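Local structure of cytochrome c551 (Achromobacter xylosoxidans, 2ZON) at residues L51-L56 against L75-V79. The protein probably shuttles single electrons between redox partners by way of its one covalently bound haem. Numbering follows the deposited sequence.
With HEM (protoporphyrin IX containing Fe), chain K.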
loop_
_atom_site.group_PDB
_atom_site.type_symbol
_atom_site.label_atom_id
_atom_site.label_comp_id
_atom_site.label_asym_id
_atom_site.label_seq_id
_atom_site.Cartn_x
_atom_site.Cartn_y
_atom_site.Cartn_z
ATOM N N LEU D 51 7.872 -19.164 -42.560
ATOM C CA LEU D 51 7.624 -18.630 -41.223
ATOM C C LEU D 51 8.388 -19.439 -40.169
ATOM O O LEU D 51 9.050 -18.864 -39.292
ATOM C CB LEU D 51 6.121 -18.610 -40.903
ATOM C CG LEU D 51 5.221 -17.750 -41.797
ATOM C CD1 LEU D 51 3.791 -17.768 -41.260
ATOM C CD2 LEU D 51 5.743 -16.306 -41.962
ATOM N N LEU D 52 8.319 -20.766 -40.283
ATOM C CA LEU D 52 9.035 -21.655 -39.364
ATOM C C LEU D 52 10.547 -21.410 -39.408
ATOM O O LEU D 52 11.196 -21.345 -38.361
ATOM C CB LEU D 52 8.703 -23.133 -39.626
ATOM C CG LEU D 52 9.457 -24.171 -38.773
ATOM C CD1 LEU D 52 9.119 -24.046 -37.266
ATOM C CD2 LEU D 52 9.158 -25.561 -39.251
ATOM N N ALA D 53 11.087 -21.240 -40.611
ATOM C CA ALA D 53 12.521 -20.922 -40.788
ATOM C C ALA D 53 12.923 -19.620 -40.094
ATOM O O ALA D 53 13.997 -19.522 -39.497
ATOM C CB ALA D 53 12.884 -20.875 -42.276
ATOM N N THR D 54 12.057 -18.621 -40.175
ATOM C CA THR D 54 12.287 -17.362 -39.480
ATOM C C THR D 54 12.288 -17.530 -37.954
ATOM O O THR D 54 13.109 -16.919 -37.258
ATOM C CB THR D 54 11.254 -16.314 -39.926
ATOM O OG1 THR D 54 11.401 -16.113 -41.341
ATOM C CG2 THR D 54 11.458 -14.982 -39.195
ATOM N N VAL D 55 11.368 -18.353 -37.440
ATOM C CA VAL D 55 11.263 -18.583 -35.989
ATOM C C VAL D 55 12.532 -19.265 -35.487
ATOM O O VAL D 55 13.124 -18.836 -34.498
ATOM C CB VAL D 55 9.996 -19.397 -35.621
ATOM C CG1 VAL D 55 10.006 -19.835 -34.155
ATOM C CG2 VAL D 55 8.745 -18.569 -35.917
ATOM N N LEU D 56 12.966 -20.296 -36.212
ATOM C CA LEU D 56 14.178 -21.037 -35.858
ATOM C C LEU D 56 15.410 -20.132 -35.822
ATOM O O LEU D 56 16.204 -20.182 -34.873
ATOM C CB LEU D 56 14.409 -22.175 -36.848
ATOM C CG LEU D 56 13.582 -23.442 -36.686
ATOM C CD1 LEU D 56 13.849 -24.370 -37.867
ATOM C CD2 LEU D 56 13.928 -24.143 -35.377
ATOM N N LEU D 75 7.543 -26.294 -32.663
ATOM C CA LEU D 75 7.566 -24.941 -33.231
ATOM C C LEU D 75 6.677 -24.839 -34.482
ATOM O O LEU D 75 5.965 -23.850 -34.656
ATOM C CB LEU D 75 9.002 -24.481 -33.542
ATOM C CG LEU D 75 9.917 -24.231 -32.338
ATOM C CD1 LEU D 75 11.388 -24.169 -32.742
ATOM C CD2 LEU D 75 9.539 -22.963 -31.610
ATOM N N ARG D 76 6.718 -25.851 -35.347
ATOM C CA ARG D 76 5.832 -25.867 -36.519
ATOM C C ARG D 76 4.367 -25.775 -36.101
ATOM O O ARG D 76 3.571 -25.038 -36.716
ATOM C CB ARG D 76 6.062 -27.128 -37.347
ATOM C CG ARG D 76 5.118 -27.250 -38.533
ATOM C CD ARG D 76 5.388 -28.497 -39.334
ATOM N NE ARG D 76 6.687 -28.392 -39.981
ATOM C CZ ARG D 76 7.788 -29.008 -39.571
ATOM N NH1 ARG D 76 8.923 -28.819 -40.231
ATOM N NH2 ARG D 76 7.760 -29.813 -38.509
ATOM N N ALA D 77 4.020 -26.533 -35.057
ATOM C CA ALA D 77 2.665 -26.559 -34.520
ATOM C C ALA D 77 2.242 -25.201 -33.946
ATOM O O ALA D 77 1.079 -24.802 -34.080
ATOM C CB ALA D 77 2.526 -27.665 -33.466
ATOM N N ALA D 78 3.183 -24.493 -33.318
ATOM C CA ALA D 78 2.883 -23.177 -32.766
ATOM C C ALA D 78 2.701 -22.159 -33.890
ATOM O O ALA D 78 1.796 -21.325 -33.824
ATOM C CB ALA D 78 3.979 -22.727 -31.774
ATOM N N VAL D 79 3.547 -22.245 -34.921
ATOM C CA VAL D 79 3.386 -21.406 -36.104
ATOM C C VAL D 79 1.997 -21.672 -36.708
ATOM O O VAL D 79 1.277 -20.724 -37.018
ATOM C CB VAL D 79 4.540 -21.560 -37.136
ATOM C CG1 VAL D 79 4.194 -20.853 -38.454
ATOM C CG2 VAL D 79 5.859 -20.990 -36.560
HETATM C CHA HEM K . 7.735 -12.494 -35.851
HETATM C CHB HEM K . 6.194 -16.767 -34.271
HETATM C CHC HEM K . 8.270 -15.876 -30.040
HETATM C CHD HEM K . 8.771 -11.282 -31.306
HETATM C C1A HEM K . 7.168 -13.770 -35.878
HETATM C C2A HEM K . 6.657 -14.456 -36.982
HETATM C C3A HEM K . 6.225 -15.678 -36.510
HETATM C C4A HEM K . 6.476 -15.729 -35.148
HETATM C CMA HEM K . 5.573 -16.822 -37.308
HETATM C CAA HEM K . 6.596 -13.930 -38.413
HETATM C CBA HEM K . 7.936 -14.103 -39.097
HETATM C CGA HEM K . 8.273 -12.837 -39.885
HETATM O O1A HEM K . 8.099 -11.734 -39.319
HETATM O O2A HEM K . 8.688 -13.010 -41.040
HETATM C C1B HEM K . 6.698 -16.988 -32.994
HETATM C C2B HEM K . 6.647 -18.164 -32.266
HETATM C C3B HEM K . 7.259 -17.933 -31.052
HETATM C C4B HEM K . 7.624 -16.581 -31.055
HETATM C CMB HEM K . 6.056 -19.491 -32.803
HETATM C CAB HEM K . 7.382 -18.922 -29.891
HETATM C CBB HEM K . 8.047 -20.261 -30.260
HETATM C C1C HEM K . 8.576 -14.518 -29.927
HETATM C C2C HEM K . 9.062 -13.833 -28.815
HETATM C C3C HEM K . 9.231 -12.500 -29.158
HETATM C C4C HEM K . 8.815 -12.415 -30.494
HETATM C CMC HEM K . 9.343 -14.485 -27.452
HETATM C CAC HEM K . 9.658 -11.411 -28.171
HETATM C CBC HEM K . 11.032 -11.545 -27.502
HETATM C C1D HEM K . 8.625 -11.179 -32.689
HETATM C C2D HEM K . 8.877 -10.072 -33.498
HETATM C C3D HEM K . 8.587 -10.400 -34.804
HETATM C C4D HEM K . 8.146 -11.722 -34.769
HETATM C CMD HEM K . 9.401 -8.712 -33.000
HETATM C CAD HEM K . 8.739 -9.512 -36.061
HETATM C CBD HEM K . 10.199 -9.563 -36.540
HETATM C CGD HEM K . 10.633 -8.316 -37.339
HETATM O O1D HEM K . 9.953 -8.021 -38.345
HETATM O O2D HEM K . 11.641 -7.683 -36.933
HETATM N NA HEM K . 7.042 -14.562 -34.799
HETATM N NB HEM K . 7.295 -16.047 -32.236
HETATM N NC HEM K . 8.431 -13.634 -30.928
HETATM N ND HEM K . 8.186 -12.162 -33.491
HETATM FE FE HEM K . 7.704 -14.092 -32.892
#
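Leu-52 and Leu-75 meet at about a right angle where helices 48-57 and 72-85 pack in the all-helical cytochrome c fold, beside the haem. The axes of the short segments approach to 9.8 Å, with 121° between their N-to-C directions, and every direct contact joining them is apolar or van der Waals. Leu-52 is the main knob, buried against Leu-75 and Arg-76. Its CG stands anti to the backbone N (chi1 177°), which carries the methyls across the gap; CD1 approaches Leu-75 CB at 3.8 Å. Val-79 supplies one bump from the other helix: CG1 rests on Leu-51 CB at 3.8 Å, while CG2 meets Val-55 CG2 at 3.8 Å and comes near the haem methyl CMB. Leu-75 fills the next hollow with a fork, CD1 touching Leu-56 CD2 at 3.7 Å and CD2 touching Val-55 CG1. Leu-75 CD2 also lies 3.4 Å from haem CBB, the methyl end of a former vinyl, saturated in c-type haem. Leu-15 of helix 10-24 packs on Leu-75 too. Val-55 CG2 leans over the porphyrin face near its periphery, 3.5 Å from the meso carbon CHB, so both helices help wall the pocket. At the outer border, Arg-76 bends at chi3 (-67°), bringing its guanidinium back over Leu-52; NH1 forms a salt bridge with Glu-72, which probably helps fix the group. Leu-52 CD2 sits over one guanidinium face, 3.4 Å from Arg-76 NH1.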